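Local structure of DELTA1-pyrroline-2-carboxylate reductase (Thermococcus litoralis DSM 5473, 6T3E) at residues 129-141 against 159-171. The protein catalyses the NAD(P)H-dependent reduction of Delta1-pyrroline-2-carboxylate to L-proline, probably as a step of L-hydroxyproline metabolism. Sequence-based numbering, arbitrary orientation.
Sequences FITAMRTGAASGV and AGVQARTQLWAVC. With NAI (1,4-dihydronicotinamide adenine dinucleotide), chain F; PRO (proline), chain E.
Gln166 reaches across to Ser139 and gives its NE2 hydrogen to the hydroxyl OG, 3.0 Å away and in the amide plane, with an N-H...O angle of 153°. Its chain, bent at chi2, carries the amide over to the other helix, where the short serine side chain, pointing toward helix 161-171, presents a hydroxyl acceptor. Thr165 OG1 lies 2.9 Å from Ala132 O and 3.0 Å from Gln162 O; its one proton can serve either carbonyl, and chi1 of 49° places the hydroxyl between them. The axes come within 7.8 Å where Gly136, having no side chain, brings its CA to 3.7 Å from Thr165 O and faces the small methyl of Ala169. On the flank, Met133 SD meets Trp168 obliquely, a Met-aromatic contact. Helix 161-171 is the first helix of the Rossmann-type nucleotide-binding unit, following a glycine-rich turn, and its start holds the NADH pyrophosphate: Gln162 N donates almost straight to O2N (175°), while Val161 N makes a weak bond to O2A. Helix 129-141 lines the nicotinamide and proline sites. Thr135 OG1 gives its proton to Thr131 O at 2.7 Å, from above the carbonyl plane, while Thr135 N reaches the same oxygen from the opposite face; OG1 accepts from Arg134 NE and, weakly, from the nicotinamide N7N. Arg134 NH2 donates to the proline carboxylate O at 2.9 Å; Glu326 and Asp327 form salt bridges with the same guanidinium.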
# COMPACT_ATOMS: atom_id res chain seq x y z
N PHE B 129 -6.58 -8.23 -14.87
CA PHE B 129 -7.05 -9.57 -15.21
C PHE B 129 -7.01 -10.48 -13.99
O PHE B 129 -7.93 -11.29 -13.79
CB PHE B 129 -6.20 -10.11 -16.36
CG PHE B 129 -6.36 -11.58 -16.61
CD1 PHE B 129 -7.47 -12.08 -17.26
CD2 PHE B 129 -5.36 -12.46 -16.22
CE1 PHE B 129 -7.60 -13.43 -17.51
CE2 PHE B 129 -5.48 -13.81 -16.46
CZ PHE B 129 -6.60 -14.29 -17.11
N ILE B 130 -5.98 -10.34 -13.16
CA ILE B 130 -5.86 -11.16 -11.95
C ILE B 130 -6.95 -10.80 -10.96
O ILE B 130 -7.45 -11.66 -10.23
CB ILE B 130 -4.46 -11.02 -11.35
CG1 ILE B 130 -3.51 -11.95 -12.09
CG2 ILE B 130 -4.49 -11.34 -9.85
CD1 ILE B 130 -2.16 -11.38 -12.22
N THR B 131 -7.30 -9.51 -10.88
CA THR B 131 -8.37 -9.11 -9.99
C THR B 131 -9.67 -9.82 -10.35
O THR B 131 -10.32 -10.43 -9.49
CB THR B 131 -8.58 -7.60 -10.07
OG1 THR B 131 -7.39 -6.92 -9.63
CG2 THR B 131 -9.78 -7.16 -9.22
N ALA B 132 -10.01 -9.84 -11.63
CA ALA B 132 -11.22 -10.53 -12.07
C ALA B 132 -11.11 -12.03 -11.84
O ALA B 132 -12.08 -12.67 -11.41
CB ALA B 132 -11.50 -10.21 -13.54
N MET B 133 -9.94 -12.62 -12.10
CA MET B 133 -9.79 -14.06 -11.92
C MET B 133 -9.91 -14.44 -10.44
O MET B 133 -10.70 -15.33 -10.09
CB MET B 133 -8.46 -14.55 -12.50
CG MET B 133 -8.36 -14.40 -14.03
SD MET B 133 -9.39 -15.57 -14.97
CE MET B 133 -8.80 -17.15 -14.33
N ARG B 134 -9.19 -13.74 -9.57
CA ARG B 134 -9.21 -14.08 -8.15
C ARG B 134 -10.57 -13.79 -7.51
O ARG B 134 -10.95 -14.47 -6.55
CB ARG B 134 -8.10 -13.33 -7.40
CG ARG B 134 -8.33 -11.83 -7.31
CD ARG B 134 -8.49 -11.37 -5.90
NE ARG B 134 -9.59 -10.43 -5.74
CZ ARG B 134 -9.53 -9.33 -5.00
NH1 ARG B 134 -8.42 -9.03 -4.35
NH2 ARG B 134 -10.57 -8.53 -4.90
N THR B 135 -11.30 -12.79 -8.01
CA THR B 135 -12.63 -12.50 -7.49
C THR B 135 -13.63 -13.59 -7.86
O THR B 135 -14.41 -14.04 -7.02
CB THR B 135 -13.10 -11.15 -8.01
OG1 THR B 135 -12.22 -10.12 -7.56
CG2 THR B 135 -14.52 -10.86 -7.54
N GLY B 136 -13.61 -14.02 -9.12
CA GLY B 136 -14.47 -15.13 -9.52
C GLY B 136 -14.14 -16.41 -8.77
O GLY B 136 -15.04 -17.13 -8.33
N ALA B 137 -12.85 -16.70 -8.62
CA ALA B 137 -12.44 -17.92 -7.93
C ALA B 137 -12.83 -17.89 -6.46
O ALA B 137 -13.21 -18.93 -5.90
CB ALA B 137 -10.93 -18.13 -8.07
N ALA B 138 -12.72 -16.72 -5.82
CA ALA B 138 -13.13 -16.62 -4.42
C ALA B 138 -14.60 -16.99 -4.26
O ALA B 138 -14.96 -17.74 -3.35
CB ALA B 138 -12.86 -15.21 -3.89
N SER B 139 -15.45 -16.50 -5.16
CA SER B 139 -16.84 -16.93 -5.14
C SER B 139 -16.98 -18.38 -5.59
O SER B 139 -17.95 -19.05 -5.22
CB SER B 139 -17.71 -16.00 -6.00
OG SER B 139 -17.51 -14.64 -5.66
N GLY B 140 -16.03 -18.87 -6.39
CA GLY B 140 -16.09 -20.27 -6.80
C GLY B 140 -15.92 -21.23 -5.64
O GLY B 140 -16.68 -22.20 -5.51
N VAL B 141 -14.96 -20.96 -4.75
CA VAL B 141 -14.79 -21.84 -3.59
C VAL B 141 -15.99 -21.72 -2.66
O VAL B 141 -16.47 -22.73 -2.13
CB VAL B 141 -13.45 -21.58 -2.86
CG1 VAL B 141 -12.29 -21.63 -3.83
CG2 VAL B 141 -13.46 -20.27 -2.11
N ALA B 159 -23.85 -7.11 -15.96
CA ALA B 159 -23.07 -7.93 -16.90
C ALA B 159 -21.76 -7.22 -17.25
O ALA B 159 -21.49 -6.90 -18.41
CB ALA B 159 -23.89 -8.23 -18.15
N GLY B 160 -20.94 -6.98 -16.24
CA GLY B 160 -19.69 -6.28 -16.40
C GLY B 160 -18.48 -7.19 -16.43
O GLY B 160 -18.58 -8.37 -16.80
N VAL B 161 -17.33 -6.65 -16.05
CA VAL B 161 -16.11 -7.44 -16.07
C VAL B 161 -16.20 -8.57 -15.05
O VAL B 161 -15.89 -9.73 -15.37
CB VAL B 161 -14.87 -6.56 -15.84
CG1 VAL B 161 -13.65 -7.44 -15.59
CG2 VAL B 161 -14.63 -5.64 -17.04
N GLN B 162 -16.64 -8.27 -13.83
CA GLN B 162 -16.66 -9.30 -12.79
C GLN B 162 -17.64 -10.42 -13.12
O GLN B 162 -17.35 -11.59 -12.87
CB GLN B 162 -17.00 -8.68 -11.43
CG GLN B 162 -15.90 -7.77 -10.89
CD GLN B 162 -14.51 -8.32 -11.14
OE1 GLN B 162 -14.23 -9.52 -10.91
NE2 GLN B 162 -13.63 -7.45 -11.62
N ALA B 163 -18.79 -10.08 -13.70
CA ALA B 163 -19.82 -11.09 -13.95
C ALA B 163 -19.30 -12.21 -14.84
O ALA B 163 -19.74 -13.36 -14.71
CB ALA B 163 -21.05 -10.46 -14.59
N ARG B 164 -18.38 -11.91 -15.76
CA ARG B 164 -17.86 -12.95 -16.64
C ARG B 164 -17.10 -14.02 -15.86
O ARG B 164 -17.42 -15.22 -15.95
CB ARG B 164 -16.98 -12.33 -17.71
CG ARG B 164 -17.75 -11.58 -18.75
CD ARG B 164 -16.84 -10.61 -19.46
NE ARG B 164 -17.32 -10.31 -20.80
CZ ARG B 164 -18.24 -9.39 -21.06
NH1 ARG B 164 -18.79 -8.70 -20.06
NH2 ARG B 164 -18.61 -9.18 -22.32
N THR B 165 -16.11 -13.61 -15.06
CA THR B 165 -15.39 -14.57 -14.24
C THR B 165 -16.27 -15.14 -13.13
O THR B 165 -16.03 -16.25 -12.65
CB THR B 165 -14.16 -13.92 -13.64
OG1 THR B 165 -14.53 -12.68 -13.04
CG2 THR B 165 -13.10 -13.68 -14.72
N GLN B 166 -17.28 -14.38 -12.69
CA GLN B 166 -18.20 -14.91 -11.70
C GLN B 166 -18.93 -16.12 -12.26
O GLN B 166 -18.96 -17.18 -11.63
CB GLN B 166 -19.19 -13.83 -11.27
CG GLN B 166 -18.65 -12.87 -10.24
CD GLN B 166 -18.39 -13.51 -8.91
OE1 GLN B 166 -19.16 -14.37 -8.45
NE2 GLN B 166 -17.31 -13.08 -8.25
N LEU B 167 -19.52 -15.97 -13.45
CA LEU B 167 -20.24 -17.10 -14.04
C LEU B 167 -19.28 -18.23 -14.40
O LEU B 167 -19.61 -19.40 -14.20
CB LEU B 167 -21.03 -16.65 -15.27
CG LEU B 167 -21.90 -17.75 -15.91
CD1 LEU B 167 -22.99 -18.23 -14.97
CD2 LEU B 167 -22.48 -17.33 -17.26
N TRP B 168 -18.09 -17.89 -14.90
CA TRP B 168 -17.10 -18.91 -15.25
C TRP B 168 -16.73 -19.76 -14.04
O TRP B 168 -16.73 -20.99 -14.12
CB TRP B 168 -15.86 -18.24 -15.86
CG TRP B 168 -14.76 -19.18 -16.29
CD1 TRP B 168 -14.83 -20.54 -16.40
CD2 TRP B 168 -13.43 -18.81 -16.69
NE1 TRP B 168 -13.63 -21.05 -16.82
CE2 TRP B 168 -12.75 -20.01 -17.01
CE3 TRP B 168 -12.75 -17.59 -16.80
CZ2 TRP B 168 -11.42 -20.03 -17.44
CZ3 TRP B 168 -11.42 -17.61 -17.22
CH2 TRP B 168 -10.77 -18.83 -17.54
N ALA B 169 -16.44 -19.13 -12.90
CA ALA B 169 -16.09 -19.90 -11.72
C ALA B 169 -17.27 -20.70 -11.17
O ALA B 169 -17.07 -21.76 -10.57
CB ALA B 169 -15.53 -18.98 -10.64
N VAL B 170 -18.50 -20.20 -11.33
CA VAL B 170 -19.67 -20.98 -10.93
C VAL B 170 -19.82 -22.22 -11.82
O VAL B 170 -20.21 -23.29 -11.34
CB VAL B 170 -20.94 -20.10 -10.94
CG1 VAL B 170 -22.20 -20.94 -10.75
CG2 VAL B 170 -20.86 -19.06 -9.85
N CYS B 171 -19.50 -22.09 -13.11
CA CYS B 171 -19.59 -23.22 -14.03
C CYS B 171 -18.52 -24.27 -13.75
O CYS B 171 -18.71 -25.46 -14.06
CB CYS B 171 -19.45 -22.73 -15.48
SG CYS B 171 -20.73 -21.59 -16.09
PA NAI F . -18.14 -2.84 -14.59
O1A NAI F . -18.41 -1.36 -14.68
O2A NAI F . -17.26 -3.27 -15.74
O5B NAI F . -19.53 -3.72 -14.53
C5B NAI F . -20.52 -3.20 -13.66
C4B NAI F . -21.96 -3.58 -14.23
O4B NAI F . -22.88 -3.29 -13.37
C3B NAI F . -22.25 -2.72 -15.48
O3B NAI F . -22.48 -3.55 -16.53
C2B NAI F . -23.50 -1.91 -15.08
O2B NAI F . -24.35 -1.59 -16.29
C1B NAI F . -24.10 -2.70 -14.24
N9A NAI F . -25.03 -2.00 -13.39
C8A NAI F . -24.70 -0.91 -12.70
N7A NAI F . -25.78 -0.53 -12.02
C5A NAI F . -26.77 -1.38 -12.30
C6A NAI F . -28.07 -1.43 -11.85
N6A NAI F . -28.83 -0.57 -10.95
N1A NAI F . -28.89 -2.39 -12.27
C2A NAI F . -28.42 -3.33 -13.12
N3A NAI F . -27.14 -3.30 -13.56
C4A NAI F . -26.32 -2.30 -13.13
O3 NAI F . -17.37 -3.07 -13.14
PN NAI F . -16.93 -4.57 -12.57
O1N NAI F . -15.43 -4.65 -12.80
O2N NAI F . -17.69 -5.67 -13.25
O5D NAI F . -17.24 -4.65 -10.97
C5D NAI F . -18.51 -5.03 -10.59
C4D NAI F . -18.65 -4.80 -9.07
O4D NAI F . -17.88 -5.62 -8.38
C3D NAI F . -18.18 -3.38 -8.71
O3D NAI F . -19.03 -2.85 -7.76
C2D NAI F . -16.80 -3.58 -8.07
O2D NAI F . -16.50 -2.39 -7.16
C1D NAI F . -16.94 -4.71 -7.43
N1N NAI F . -15.65 -5.39 -7.27
C2N NAI F . -15.31 -6.06 -6.03
C3N NAI F . -14.20 -7.15 -6.02
C7N NAI F . -14.35 -8.25 -4.93
O7N NAI F . -15.30 -8.22 -4.25
N7N NAI F . -13.31 -9.30 -4.77
C4N NAI F . -13.46 -7.51 -7.29
C5N NAI F . -13.51 -6.40 -8.36
C6N NAI F . -14.68 -5.39 -8.34
N PRO E . -12.71 -3.96 -4.61
CA PRO E . -11.98 -4.69 -5.66
C PRO E . -10.77 -5.48 -5.16
O PRO E . -10.64 -5.81 -3.97
CB PRO E . -11.53 -3.56 -6.59
CG PRO E . -12.63 -2.55 -6.49
CD PRO E . -13.22 -2.67 -5.10
OXT PRO E . -9.89 -5.80 -5.95